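Local coordinates for protein glutathione s-transferase S2 (Nilaparvata lugens, PDB 5H5L) that acts as a glutathione-requiring prostaglandin D synthase and probably conjugates glutathione to electrophilic halide compounds, at residues R19-Y24 / K73-A78; Y24-F29 / L187-A192; L86-M91 / K148-D153; K132-I137 / Y174-A179. One frame throughout, in Å; residues are numbered along the deposited sequence.

Contact 1 (R19-Y24 / K73-A78)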
loop_
_atom_site.group_PDB
_atom_site.type_symbol
_atom_site.label_atom_id
_atom_site.label_comp_id
_atom_site.label_asym_id
_atom_site.label_seq_id
_atom_site.Cartn_x
_atom_site.Cartn_y
_atom_site.Cartn_z
ATOM N N ARG B 19 -8.289 -14.858 3.771
ATOM C CA ARG B 19 -8.968 -16.015 4.356
ATOM C C ARG B 19 -9.373 -15.750 5.801
ATOM O O ARG B 19 -10.496 -16.081 6.216
ATOM C CB ARG B 19 -8.069 -17.254 4.267
ATOM C CG ARG B 19 -7.721 -17.717 2.847
ATOM C CD ARG B 19 -6.568 -18.725 2.849
ATOM N NE ARG B 19 -6.135 -19.158 1.521
ATOM C CZ ARG B 19 -4.871 -19.285 1.143
ATOM N NH1 ARG B 19 -3.877 -18.997 1.977
ATOM N NH2 ARG B 19 -4.587 -19.683 -0.090
ATOM N N TRP B 20 -8.475 -15.152 6.596
ATOM C CA TRP B 20 -8.836 -14.862 7.979
ATOM C C TRP B 20 -9.972 -13.865 8.054
ATOM O O TRP B 20 -10.863 -14.005 8.891
ATOM C CB TRP B 20 -7.645 -14.321 8.787
ATOM C CG TRP B 20 -6.583 -15.343 9.110
ATOM C CD1 TRP B 20 -6.394 -16.541 8.499
ATOM C CD2 TRP B 20 -5.560 -15.246 10.125
ATOM N NE1 TRP B 20 -5.318 -17.198 9.059
ATOM C CE2 TRP B 20 -4.792 -16.419 10.054
ATOM C CE3 TRP B 20 -5.216 -14.273 11.066
ATOM C CZ2 TRP B 20 -3.717 -16.652 10.877
ATOM C CZ3 TRP B 20 -4.139 -14.511 11.894
ATOM C CH2 TRP B 20 -3.417 -15.698 11.806
ATOM N N MET B 21 -9.946 -12.821 7.219
ATOM C CA MET B 21 -11.025 -11.830 7.259
ATOM C C MET B 21 -12.359 -12.452 6.856
ATOM O O MET B 21 -13.403 -12.162 7.457
ATOM C CB MET B 21 -10.688 -10.647 6.349
ATOM C CG MET B 21 -9.624 -9.690 6.907
ATOM S SD MET B 21 -10.003 -9.074 8.538
ATOM C CE MET B 21 -11.534 -8.274 8.275
ATOM N N LEU B 22 -12.345 -13.299 5.849
ATOM C CA LEU B 22 -13.594 -13.939 5.433
ATOM C C LEU B 22 -14.086 -14.896 6.515
ATOM O O LEU B 22 -15.291 -14.969 6.786
ATOM C CB LEU B 22 -13.386 -14.666 4.113
ATOM C CG LEU B 22 -13.181 -13.777 2.874
ATOM C CD1 LEU B 22 -12.720 -14.617 1.754
ATOM C CD2 LEU B 22 -14.484 -13.111 2.509
ATOM N N SER B 23 -13.151 -15.559 7.201
ATOM C CA SER B 23 -13.513 -16.423 8.329
ATOM C C SER B 23 -14.081 -15.601 9.462
ATOM O O SER B 23 -15.162 -15.900 9.983
ATOM C CB SER B 23 -12.295 -17.208 8.788
ATOM O OG SER B 23 -11.894 -18.087 7.770
ATOM N N TYR B 24 -13.404 -14.508 9.818
ATOM C CA TYR B 24 -13.965 -13.629 10.832
ATOM C C TYR B 24 -15.350 -13.147 10.440
ATOM O O TYR B 24 -16.214 -12.960 11.299
ATOM C CB TYR B 24 -13.070 -12.430 11.069
ATOM C CG TYR B 24 -13.514 -11.580 12.221
ATOM C CD1 TYR B 24 -13.058 -11.824 13.507
ATOM C CD2 TYR B 24 -14.344 -10.518 12.035
ATOM C CE1 TYR B 24 -13.432 -11.013 14.566
ATOM C CE2 TYR B 24 -14.719 -9.703 13.088
ATOM C CZ TYR B 24 -14.269 -9.968 14.357
ATOM O OH TYR B 24 -14.649 -9.145 15.401
ATOM N N LYS B 73 -14.145 -3.269 6.828
ATOM C CA LYS B 73 -15.341 -2.436 6.924
ATOM C C LYS B 73 -16.572 -3.309 7.082
ATOM O O LYS B 73 -17.433 -3.034 7.913
ATOM C CB LYS B 73 -15.545 -1.566 5.681
ATOM C CG LYS B 73 -14.584 -0.418 5.469
ATOM C CD LYS B 73 -14.906 0.719 6.387
ATOM C CE LYS B 73 -13.850 1.824 6.247
ATOM N NZ LYS B 73 -14.044 2.898 7.280
ATOM N N LYS B 74 -16.678 -4.356 6.263
ATOM C CA LYS B 74 -17.828 -5.241 6.362
ATOM C C LYS B 74 -17.894 -5.905 7.723
ATOM O O LYS B 74 -18.991 -6.192 8.211
ATOM C CB LYS B 74 -17.795 -6.311 5.270
ATOM C CG LYS B 74 -17.940 -5.746 3.849
ATOM C CD LYS B 74 -18.609 -6.651 2.863
ATOM C CE LYS B 74 -19.999 -6.114 2.539
ATOM N NZ LYS B 74 -19.977 -5.015 1.524
ATOM N N ALA B 75 -16.742 -6.128 8.358
ATOM C CA ALA B 75 -16.658 -6.865 9.621
ATOM C C ALA B 75 -16.819 -5.981 10.838
ATOM O O ALA B 75 -16.824 -6.494 11.957
ATOM C CB ALA B 75 -15.332 -7.606 9.720
ATOM N N GLY B 76 -16.932 -4.674 10.660
ATOM C CA GLY B 76 -16.866 -3.768 11.792
ATOM C C GLY B 76 -15.510 -3.671 12.457
ATOM O O GLY B 76 -15.435 -3.385 13.662
ATOM N N LEU B 77 -14.438 -3.925 11.716
ATOM C CA LEU B 77 -13.073 -3.842 12.225
ATOM C C LEU B 77 -12.271 -2.734 11.558
ATOM O O LEU B 77 -11.078 -2.898 11.279
ATOM C CB LEU B 77 -12.372 -5.175 12.028
ATOM C CG LEU B 77 -12.963 -6.378 12.758
ATOM C CD1 LEU B 77 -12.048 -7.531 12.490
ATOM C CD2 LEU B 77 -13.115 -6.150 14.267
ATOM N N ALA B 78 -12.924 -1.609 11.271
ATOM C CA ALA B 78 -12.241 -0.430 10.743
ATOM C C ALA B 78 -12.407 0.734 11.708
ATOM O O ALA B 78 -12.754 0.519 12.870
ATOM C CB ALA B 78 -12.764 -0.055 9.351
#

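Contact 2 (Y24-F29 / L187-A192)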
loop_
_atom_site.group_PDB
_atom_site.type_symbol
_atom_site.label_atom_id
_atom_site.label_comp_id
_atom_site.label_asym_id
_atom_site.label_seq_id
_atom_site.Cartn_x
_atom_site.Cartn_y
_atom_site.Cartn_z
ATOM N N TYR B 24 -13.404 -14.508 9.818
ATOM C CA TYR B 24 -13.965 -13.629 10.832
ATOM C C TYR B 24 -15.350 -13.147 10.440
ATOM O O TYR B 24 -16.214 -12.960 11.299
ATOM C CB TYR B 24 -13.070 -12.430 11.069
ATOM C CG TYR B 24 -13.514 -11.580 12.221
ATOM C CD1 TYR B 24 -13.058 -11.824 13.507
ATOM C CD2 TYR B 24 -14.344 -10.518 12.035
ATOM C CE1 TYR B 24 -13.432 -11.013 14.566
ATOM C CE2 TYR B 24 -14.719 -9.703 13.088
ATOM C CZ TYR B 24 -14.269 -9.968 14.357
ATOM O OH TYR B 24 -14.649 -9.145 15.401
ATOM N N LEU B 25 -15.558 -12.866 9.156
ATOM C CA LEU B 25 -16.868 -12.400 8.689
ATOM C C LEU B 25 -17.931 -13.492 8.757
ATOM O O LEU B 25 -19.129 -13.185 8.699
ATOM C CB LEU B 25 -16.777 -11.924 7.240
ATOM C CG LEU B 25 -16.508 -10.460 6.941
ATOM C CD1 LEU B 25 -16.424 -10.298 5.422
ATOM C CD2 LEU B 25 -17.627 -9.572 7.500
ATOM N N ASP B 26 -17.500 -14.742 8.844
ATOM C CA ASP B 26 -18.375 -15.900 8.918
ATOM C C ASP B 26 -19.216 -16.035 7.652
ATOM O O ASP B 26 -20.412 -16.304 7.719
ATOM C CB ASP B 26 -19.264 -15.824 10.161
ATOM C CG ASP B 26 -19.735 -17.197 10.626
ATOM O OD1 ASP B 26 -19.020 -18.186 10.357
ATOM O OD2 ASP B 26 -20.829 -17.276 11.238
ATOM N N VAL B 27 -18.592 -15.831 6.492
ATOM C CA VAL B 27 -19.270 -16.034 5.209
ATOM C C VAL B 27 -18.621 -17.211 4.508
ATOM O O VAL B 27 -17.411 -17.417 4.634
ATOM C CB VAL B 27 -19.235 -14.782 4.316
ATOM C CG1 VAL B 27 -20.017 -13.676 4.966
ATOM C CG2 VAL B 27 -17.792 -14.351 4.035
ATOM N N PRO B 28 -19.385 -17.995 3.754
ATOM C CA PRO B 28 -18.778 -19.033 2.932
ATOM C C PRO B 28 -17.959 -18.420 1.814
ATOM O O PRO B 28 -18.239 -17.320 1.330
ATOM C CB PRO B 28 -19.989 -19.793 2.386
ATOM C CG PRO B 28 -21.010 -18.773 2.251
ATOM C CD PRO B 28 -20.811 -17.822 3.437
ATOM N N PHE B 29 -16.927 -19.140 1.415
ATOM C CA PHE B 29 -16.128 -18.687 0.312
ATOM C C PHE B 29 -15.382 -19.865 -0.263
ATOM O O PHE B 29 -14.988 -20.788 0.457
ATOM C CB PHE B 29 -15.161 -17.586 0.751
ATOM C CG PHE B 29 -14.048 -18.045 1.652
ATOM C CD1 PHE B 29 -14.210 -18.067 3.025
ATOM C CD2 PHE B 29 -12.834 -18.373 1.132
ATOM C CE1 PHE B 29 -13.150 -18.453 3.847
ATOM C CE2 PHE B 29 -11.777 -18.743 1.929
ATOM C CZ PHE B 29 -11.928 -18.770 3.285
ATOM N N LEU B 187 -9.164 -15.498 18.334
ATOM C CA LEU B 187 -10.496 -15.116 17.897
ATOM C C LEU B 187 -11.191 -16.368 17.371
ATOM O O LEU B 187 -10.585 -17.121 16.594
ATOM C CB LEU B 187 -10.423 -14.020 16.826
ATOM C CG LEU B 187 -9.827 -12.714 17.374
ATOM C CD1 LEU B 187 -9.452 -11.656 16.268
ATOM C CD2 LEU B 187 -10.781 -12.104 18.390
ATOM N N PRO B 188 -12.417 -16.663 17.814
ATOM C CA PRO B 188 -12.980 -18.006 17.573
ATOM C C PRO B 188 -12.979 -18.399 16.110
ATOM O O PRO B 188 -12.547 -19.504 15.750
ATOM C CB PRO B 188 -14.398 -17.884 18.140
ATOM C CG PRO B 188 -14.340 -16.806 19.106
ATOM C CD PRO B 188 -13.290 -15.848 18.674
ATOM N N LYS B 189 -13.433 -17.505 15.239
ATOM C CA LYS B 189 -13.512 -17.880 13.837
ATOM C C LYS B 189 -12.133 -17.978 13.224
ATOM O O LYS B 189 -11.889 -18.843 12.375
ATOM C CB LYS B 189 -14.414 -16.906 13.100
ATOM C CG LYS B 189 -15.858 -16.971 13.654
ATOM C CD LYS B 189 -16.687 -15.729 13.368
ATOM C CE LYS B 189 -15.982 -14.455 13.889
ATOM N NZ LYS B 189 -16.862 -13.455 14.577
ATOM N N ILE B 190 -11.188 -17.161 13.674
ATOM C CA ILE B 190 -9.845 -17.318 13.134
ATOM C C ILE B 190 -9.232 -18.615 13.652
ATOM O O ILE B 190 -8.650 -19.401 12.891
ATOM C CB ILE B 190 -9.006 -16.064 13.454
ATOM C CG1 ILE B 190 -9.603 -14.867 12.647
ATOM C CG2 ILE B 190 -7.555 -16.320 13.124
ATOM C CD1 ILE B 190 -8.963 -13.507 12.900
ATOM N N LYS B 191 -9.409 -18.882 14.945
ATOM C CA LYS B 191 -8.987 -20.144 15.549
ATOM C C LYS B 191 -9.519 -21.343 14.774
ATOM O O LYS B 191 -8.776 -22.264 14.421
ATOM C CB LYS B 191 -9.498 -20.176 16.989
ATOM C CG LYS B 191 -8.774 -21.147 17.899
ATOM C CD LYS B 191 -9.307 -21.021 19.314
ATOM C CE LYS B 191 -8.579 -21.960 20.258
ATOM N NZ LYS B 191 -8.855 -23.375 19.922
ATOM N N ALA B 192 -10.823 -21.359 14.545
ATOM C CA ALA B 192 -11.434 -22.397 13.725
ATOM C C ALA B 192 -10.726 -22.539 12.389
ATOM O O ALA B 192 -10.368 -23.647 11.971
ATOM C CB ALA B 192 -12.911 -22.073 13.508
#

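Contact 3 (L86-M91 / K148-D153)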
loop_
_atom_site.group_PDB
_atom_site.type_symbol
_atom_site.label_atom_id
_atom_site.label_comp_id
_atom_site.label_asym_id
_atom_site.label_seq_id
_atom_site.Cartn_x
_atom_site.Cartn_y
_atom_site.Cartn_z
ATOM N N LEU B 86 -7.141 6.361 9.373
ATOM C CA LEU B 86 -5.765 6.751 9.085
ATOM C C LEU B 86 -4.794 6.027 10.016
ATOM O O LEU B 86 -3.723 5.590 9.594
ATOM C CB LEU B 86 -5.583 8.250 9.220
ATOM C CG LEU B 86 -4.199 8.827 8.931
ATOM C CD1 LEU B 86 -3.722 8.511 7.518
ATOM C CD2 LEU B 86 -4.213 10.351 9.163
ATOM N N MET B 87 -5.151 5.892 11.282
ATOM C CA MET B 87 -4.274 5.225 12.231
ATOM C C MET B 87 -4.080 3.754 11.897
ATOM O O MET B 87 -3.003 3.197 12.144
ATOM C CB MET B 87 -4.832 5.394 13.642
ATOM C CG MET B 87 -4.871 6.859 14.117
ATOM S SD MET B 87 -3.258 7.631 14.241
ATOM C CE MET B 87 -3.143 8.485 12.667
ATOM N N ILE B 88 -5.073 3.119 11.311
ATOM C CA ILE B 88 -4.924 1.741 10.856
ATOM C C ILE B 88 -4.078 1.690 9.581
ATOM O O ILE B 88 -3.117 0.919 9.481
ATOM C CB ILE B 88 -6.304 1.113 10.597
ATOM C CG1 ILE B 88 -7.186 1.041 11.857
ATOM C CG2 ILE B 88 -6.139 -0.295 10.032
ATOM C CD1 ILE B 88 -8.675 0.784 11.476
ATOM N N ASP B 89 -4.467 2.499 8.579
ATOM C CA ASP B 89 -3.858 2.495 7.249
ATOM C C ASP B 89 -2.375 2.802 7.314
ATOM O O ASP B 89 -1.577 2.146 6.633
ATOM C CB ASP B 89 -4.546 3.526 6.338
ATOM C CG ASP B 89 -5.964 3.138 5.937
ATOM O OD1 ASP B 89 -6.411 2.003 6.197
ATOM O OD2 ASP B 89 -6.655 4.018 5.387
ATOM N N THR B 90 -1.978 3.817 8.109
ATOM C CA THR B 90 -0.563 4.181 8.163
ATOM C C THR B 90 0.289 3.033 8.701
ATOM O O THR B 90 1.375 2.768 8.173
ATOM C CB THR B 90 -0.335 5.465 8.986
ATOM O OG1 THR B 90 1.034 5.859 8.837
ATOM C CG2 THR B 90 -0.590 5.253 10.423
ATOM N N MET B 91 -0.191 2.322 9.718
ATOM C CA MET B 91 0.564 1.198 10.266
ATOM C C MET B 91 0.696 0.051 9.270
ATOM O O MET B 91 1.765 -0.580 9.159
ATOM C CB MET B 91 -0.096 0.695 11.552
ATOM C CG MET B 91 0.018 1.656 12.745
ATOM S SD MET B 91 1.695 2.256 13.059
ATOM C CE MET B 91 2.423 0.709 13.482
ATOM N N LYS B 148 -8.161 -0.716 19.743
ATOM C CA LYS B 148 -9.174 -1.740 19.503
ATOM C C LYS B 148 -8.807 -2.566 18.275
ATOM O O LYS B 148 -8.037 -2.130 17.411
ATOM C CB LYS B 148 -10.583 -1.134 19.338
ATOM C CG LYS B 148 -10.734 -0.118 18.212
ATOM C CD LYS B 148 -12.096 0.634 18.249
ATOM C CE LYS B 148 -12.184 1.657 17.128
ATOM N NZ LYS B 148 -13.348 2.594 17.129
ATOM N N LEU B 149 -9.376 -3.771 18.227
ATOM C CA LEU B 149 -9.120 -4.718 17.149
ATOM C C LEU B 149 -9.481 -4.116 15.788
ATOM O O LEU B 149 -10.554 -3.531 15.618
ATOM C CB LEU B 149 -9.925 -5.994 17.365
ATOM C CG LEU B 149 -9.645 -7.113 16.347
ATOM C CD1 LEU B 149 -8.299 -7.760 16.615
ATOM C CD2 LEU B 149 -10.711 -8.153 16.369
ATOM N N SER B 150 -8.587 -4.266 14.821
ATOM C CA SER B 150 -8.845 -3.804 13.470
ATOM C C SER B 150 -8.478 -4.875 12.453
ATOM O O SER B 150 -7.825 -5.872 12.772
ATOM C CB SER B 150 -8.077 -2.508 13.176
ATOM O OG SER B 150 -6.677 -2.716 13.023
ATOM N N TRP B 151 -8.906 -4.649 11.189
ATOM C CA TRP B 151 -8.446 -5.494 10.090
ATOM C C TRP B 151 -6.935 -5.431 9.987
ATOM O O TRP B 151 -6.294 -6.392 9.557
ATOM C CB TRP B 151 -9.104 -5.060 8.749
ATOM C CG TRP B 151 -8.643 -3.712 8.274
ATOM C CD1 TRP B 151 -9.230 -2.499 8.548
ATOM C CD2 TRP B 151 -7.508 -3.430 7.459
ATOM N NE1 TRP B 151 -8.536 -1.493 7.949
ATOM C CE2 TRP B 151 -7.472 -2.039 7.276
ATOM C CE3 TRP B 151 -6.507 -4.220 6.870
ATOM C CZ2 TRP B 151 -6.493 -1.418 6.536
ATOM C CZ3 TRP B 151 -5.529 -3.607 6.138
ATOM C CH2 TRP B 151 -5.509 -2.217 5.979
ATOM N N GLY B 152 -6.350 -4.316 10.403
ATOM C CA GLY B 152 -4.915 -4.216 10.414
ATOM C C GLY B 152 -4.249 -5.266 11.298
ATOM O O GLY B 152 -3.234 -5.858 10.919
ATOM N N ASP B 153 -4.792 -5.482 12.495
ATOM C CA ASP B 153 -4.248 -6.530 13.371
ATOM C C ASP B 153 -4.277 -7.890 12.683
ATOM O O ASP B 153 -3.323 -8.676 12.764
ATOM C CB ASP B 153 -5.053 -6.589 14.678
ATOM C CG ASP B 153 -5.032 -5.283 15.446
ATOM O OD1 ASP B 153 -3.924 -4.759 15.695
ATOM O OD2 ASP B 153 -6.127 -4.752 15.761
HETATM O O HOH W 1 -8.993 1.375 7.607
#

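Contact 4 (K132-I137 / Y174-A179). With EDO (1,2-ethanediol), chain H.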
loop_
_atom_site.group_PDB
_atom_site.type_symbol
_atom_site.label_atom_id
_atom_site.label_comp_id
_atom_site.label_asym_id
_atom_site.label_seq_id
_atom_site.Cartn_x
_atom_site.Cartn_y
_atom_site.Cartn_z
ATOM N N LYS B 132 9.704 -0.474 17.037
ATOM C CA LYS B 132 8.685 0.567 16.930
ATOM C C LYS B 132 7.275 -0.017 16.976
ATOM O O LYS B 132 6.397 0.541 17.643
ATOM C CB LYS B 132 8.902 1.375 15.657
ATOM C CG LYS B 132 10.042 2.407 15.802
ATOM C CD LYS B 132 10.700 2.668 14.460
ATOM C CE LYS B 132 11.818 3.679 14.566
ATOM N NZ LYS B 132 11.319 5.061 14.890
ATOM N N PHE B 133 7.028 -1.115 16.242
ATOM C CA PHE B 133 5.725 -1.776 16.298
ATOM C C PHE B 133 5.415 -2.195 17.726
ATOM O O PHE B 133 4.294 -2.016 18.227
ATOM C CB PHE B 133 5.699 -3.032 15.409
ATOM C CG PHE B 133 5.837 -2.781 13.924
ATOM C CD1 PHE B 133 5.637 -1.533 13.354
ATOM C CD2 PHE B 133 6.169 -3.836 13.092
ATOM C CE1 PHE B 133 5.768 -1.353 11.989
ATOM C CE2 PHE B 133 6.333 -3.643 11.743
ATOM C CZ PHE B 133 6.113 -2.403 11.198
ATOM N N ASN B 134 6.400 -2.813 18.374
ATOM C CA ASN B 134 6.250 -3.257 19.762
ATOM C C ASN B 134 5.865 -2.088 20.680
ATOM O O ASN B 134 4.890 -2.167 21.431
ATOM C CB ASN B 134 7.565 -3.908 20.193
ATOM C CG ASN B 134 7.412 -4.842 21.385
ATOM O OD1 ASN B 134 6.446 -5.592 21.522
ATOM N ND2 ASN B 134 8.389 -4.803 22.248
ATOM N N ASP B 135 6.601 -0.981 20.590
ATOM C CA ASP B 135 6.312 0.209 21.388
ATOM C C ASP B 135 4.954 0.794 21.016
ATOM O O ASP B 135 4.185 1.230 21.882
ATOM C CB ASP B 135 7.465 1.207 21.166
ATOM C CG ASP B 135 7.202 2.627 21.704
ATOM O OD1 ASP B 135 7.542 2.894 22.875
ATOM O OD2 ASP B 135 6.743 3.508 20.930
ATOM N N HIS B 136 4.611 0.759 19.731
ATOM C CA HIS B 136 3.332 1.319 19.300
ATOM C C HIS B 136 2.178 0.509 19.849
ATOM O O HIS B 136 1.204 1.073 20.356
ATOM C CB HIS B 136 3.295 1.366 17.775
ATOM C CG HIS B 136 2.080 2.015 17.219
ATOM N ND1 HIS B 136 2.006 3.367 16.990
ATOM C CD2 HIS B 136 0.899 1.492 16.806
ATOM C CE1 HIS B 136 0.827 3.654 16.461
ATOM N NE2 HIS B 136 0.141 2.532 16.325
ATOM N N ILE B 137 2.266 -0.820 19.766
ATOM C CA ILE B 137 1.201 -1.660 20.300
ATOM C C ILE B 137 1.081 -1.475 21.812
ATOM O O ILE B 137 -0.022 -1.339 22.347
ATOM C CB ILE B 137 1.444 -3.128 19.928
ATOM C CG1 ILE B 137 1.281 -3.340 18.397
ATOM C CG2 ILE B 137 0.494 -4.044 20.678
ATOM C CD1 ILE B 137 1.790 -4.666 17.990
ATOM N N TYR B 174 9.567 -9.735 21.207
ATOM C CA TYR B 174 8.753 -8.524 21.149
ATOM C C TYR B 174 7.442 -8.839 21.858
ATOM O O TYR B 174 6.483 -9.309 21.251
ATOM C CB TYR B 174 8.555 -8.075 19.705
ATOM C CG TYR B 174 9.873 -7.835 19.012
ATOM C CD1 TYR B 174 10.601 -6.666 19.246
ATOM C CD2 TYR B 174 10.414 -8.785 18.180
ATOM C CE1 TYR B 174 11.788 -6.438 18.638
ATOM C CE2 TYR B 174 11.627 -8.571 17.548
ATOM C CZ TYR B 174 12.311 -7.407 17.783
ATOM O OH TYR B 174 13.521 -7.217 17.160
ATOM N N GLU B 175 7.424 -8.542 23.162
ATOM C CA GLU B 175 6.341 -8.924 24.064
ATOM C C GLU B 175 4.985 -8.461 23.549
ATOM O O GLU B 175 4.000 -9.194 23.644
ATOM C CB GLU B 175 6.617 -8.331 25.453
ATOM C CG GLU B 175 5.498 -8.411 26.477
ATOM C CD GLU B 175 5.857 -7.718 27.819
ATOM O OE1 GLU B 175 7.051 -7.417 28.055
ATOM O OE2 GLU B 175 4.933 -7.463 28.635
ATOM N N HIS B 176 4.898 -7.234 23.041
ATOM C CA HIS B 176 3.581 -6.726 22.677
ATOM C C HIS B 176 3.130 -7.227 21.306
ATOM O O HIS B 176 1.925 -7.429 21.107
ATOM C CB HIS B 176 3.606 -5.217 22.797
ATOM C CG HIS B 176 3.951 -4.769 24.186
ATOM N ND1 HIS B 176 5.210 -4.326 24.547
ATOM C CD2 HIS B 176 3.220 -4.790 25.321
ATOM C CE1 HIS B 176 5.222 -4.064 25.841
ATOM N NE2 HIS B 176 4.028 -4.341 26.334
ATOM N N ILE B 177 4.062 -7.465 20.373
ATOM C CA ILE B 177 3.706 -8.154 19.130
ATOM C C ILE B 177 3.200 -9.556 19.431
ATOM O O ILE B 177 2.151 -9.973 18.938
ATOM C CB ILE B 177 4.900 -8.176 18.161
ATOM C CG1 ILE B 177 5.297 -6.760 17.788
ATOM C CG2 ILE B 177 4.568 -8.979 16.928
ATOM C CD1 ILE B 177 6.572 -6.724 16.872
ATOM N N LYS B 178 3.933 -10.305 20.259
ATOM C CA LYS B 178 3.541 -11.683 20.550
ATOM C C LYS B 178 2.195 -11.747 21.274
ATOM O O LYS B 178 1.401 -12.670 21.041
ATOM C CB LYS B 178 4.635 -12.362 21.374
ATOM C CG LYS B 178 4.303 -13.769 21.832
ATOM C CD LYS B 178 4.243 -14.728 20.663
ATOM C CE LYS B 178 3.900 -16.137 21.137
ATOM N NZ LYS B 178 3.611 -17.042 19.998
ATOM N N ALA B 179 1.935 -10.786 22.166
ATOM C CA ALA B 179 0.637 -10.674 22.839
ATOM C C ALA B 179 -0.513 -10.395 21.854
ATOM O O ALA B 179 -1.621 -10.921 22.011
ATOM C CB ALA B 179 0.702 -9.554 23.852
HETATM C C1 EDO H . 14.675 -5.914 20.554
HETATM O O1 EDO H . 15.605 -6.476 19.571
HETATM C C2 EDO H . 14.420 -6.817 21.786
HETATM O O2 EDO H . 13.512 -6.191 22.726
HETATM O O HOH W 2 9.266 -6.426 24.501
#

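Contact 1 (R19-Y24 / K73-A78)
Arg19 O, in the helical turn that brings Met21 and Tyr24 to Ala75 and Leu77, is gripped twice by Ser23: N and OG each lie 2.9 Å away, on opposite faces of its plane. No hydrogen bond crosses the contact; carbon packing carries it. Leu77 CD1 sits over one face of the Tyr24 ring, a CH-pi contact 3.8 Å from the centroid, displaced toward CE2, while Leu77 CD2 lies 3.6 Å from Tyr24 OH. Ala75 CB meets the ring edge, 3.8 Å from Tyr24 CD2. With CG anti to the backbone N (chi1 -173°), the ring reaches out under Leu77, its CD2 edge toward Ala75. Were Tyr24 shortened to an alanine, Leu77 CD1 would probably lose its aromatic floor and a gap would open beside Ala75. Met21, bent at its last two torsions, brings CE to 4.1 Å from Ala75 CB. Gly76, with positive phi, turns the chain out of the helix in a Schellman motif; the pairing joins the two helices of the thioredoxin-like domain that face the helical domain.

Contact 2 (Y24-F29 / L187-A192)
This is part of the interface between the two domains of the glutathione transferase fold: Tyr24, at the end of helix 15-25 in the thioredoxin-like domain, meets Lys189 in the first turn of helix 188-196 in the helical domain. The core of it is a cation-pi interaction. Lys189 NZ stands over the centre of the Tyr24 ring, 4.2 Å from the centroid and 10° off its normal, on the face opposite the one covered by Leu77. The lysine bends at chi3 (-55°), which lays CE over the same face as a CH-pi contact, and again at chi4, which sets NZ over the centre. Packing along the way is tight, with Lys189 CE 3.0 Å from Tyr24 O; NZ is near that oxygen, but at too poor an angle for a hydrogen bond. Asp26, whose positive phi closes helix 15-25 in a Schellman motif, offers CB to Lys189 CD, yet its OD2 stays 6.4 Å from Lys189 NZ, too far for a salt bridge. Two aliphatic ends finish the contact at the ring: Ile190 CD1 comes to 4.5 Å from Tyr24 CD1, and Leu187 CD1, from the N-cap residue, to 4.4 Å from Tyr24 CE1.

Contact 3 (L86-M91 / K148-D153)
Ile88 and Asp89 meet different parts of the Trp151 indole: Ile88 CG2 stands 3.2 Å above the ring plane near its rim, Asp89 OD1 in the plane at the edge. Ile88 CG2 comes closest to Trp151 NE1, at 3.4 Å. Trp151 CG sits between its backbone N and carbonyl carbon (chi1 68°), which turns the indole toward helix 82-106. The other isoleucine branch, CG1 with CD1, runs alongside Ser150, bringing CD1 to 3.8 Å from Ser150 CB, so Ile88 straddles the start of helix 151-164. At Gly152 a beta carbon would come tight against Ile88 CG2. Asp89 approaches Trp151 at about a right angle, its carboxylate turned 55° from the indole plane, with OD1 3.4 Å from Trp151 CZ2. A water at the same edge accepts from Trp151 NE1 (2.9 Å) and donates to Asp89 OD1 (3.0 Å). The carboxylate's main partners are two arginines: OD1 pairs with Arg69 and OD2 with Arg69 of the second subunit, so the residue at the indole edge also belongs to the dimer interface. Ser150 and Asp153 hold the helix start: Ser150 N donates to the anti side of Asp153 OD2 at 2.7 Å, and Asp153 N returns a weak bond to Ser150 OG. This reciprocal pair is a capping box, the Ser-Xaa-Xaa-Asp motif familiar at the start of this core helix in glutathione transferases.

Contact 4 (K132-I137 / Y174-A179)
Hydrogen bonds centre on Asn134, whose OD1 takes two backbone amides from the first turn of helix 175-185: His176 N at 2.7 Å and Ile177 N at 3.2 Å. Both donors lie in its carbonyl plane. Its chi1 of -159°, CG opposite the backbone N, leans the side chain to this helix start, where the positive end of the helix dipole would probably polarise its oxygen. The other end of the amide acts through a water, which accepts from Asn134 ND2 at 2.9 Å and from Glu175 N. A leucine in place of Asn134 would probably leave the amides of His176 and Ile177 without their acceptor and cost the water a donor. Apolar contacts lie beside this grip. Ile137 CG2 packs 3.9 Å from His176 CB, its CD1 meets Ile177 CG1 at 4.1 Å, and Ile177 CD1 reaches Phe133 CB. At the rings, Asn134 ND2 lies near the edge of Tyr174, the amide almost perpendicular to that ring, and OD1 comes to the edge of His176. The axes of segments 132-137 and 175-179 come within 8.1 Å and cross at 69° within the all-helical C-terminal domain of the glutathione transferase fold.

In the fold
From the N terminus, helix 15-25 takes part first in contact 1, which closes a loop through most of the thioredoxin-like sheet onto the end of helix 64-75. Contact 2 opens at the same Tyr24, crosses contact 1 and closes after 157 intervening residues at helix 188-196, joining the two domains. Contacts 3 and 4 both nest inside that long loop. Contact 3 starts on helix 82-106 once contact 1 has closed and ties it to helix 151-164; contact 4 crosses it, linking helix 111-139 to helix 175-185. A probable hydrogen bond from Trp151 N to Leu77 O connects contacts 1 and 3, while Met91 packs against Phe133 and His136 between contacts 3 and 4.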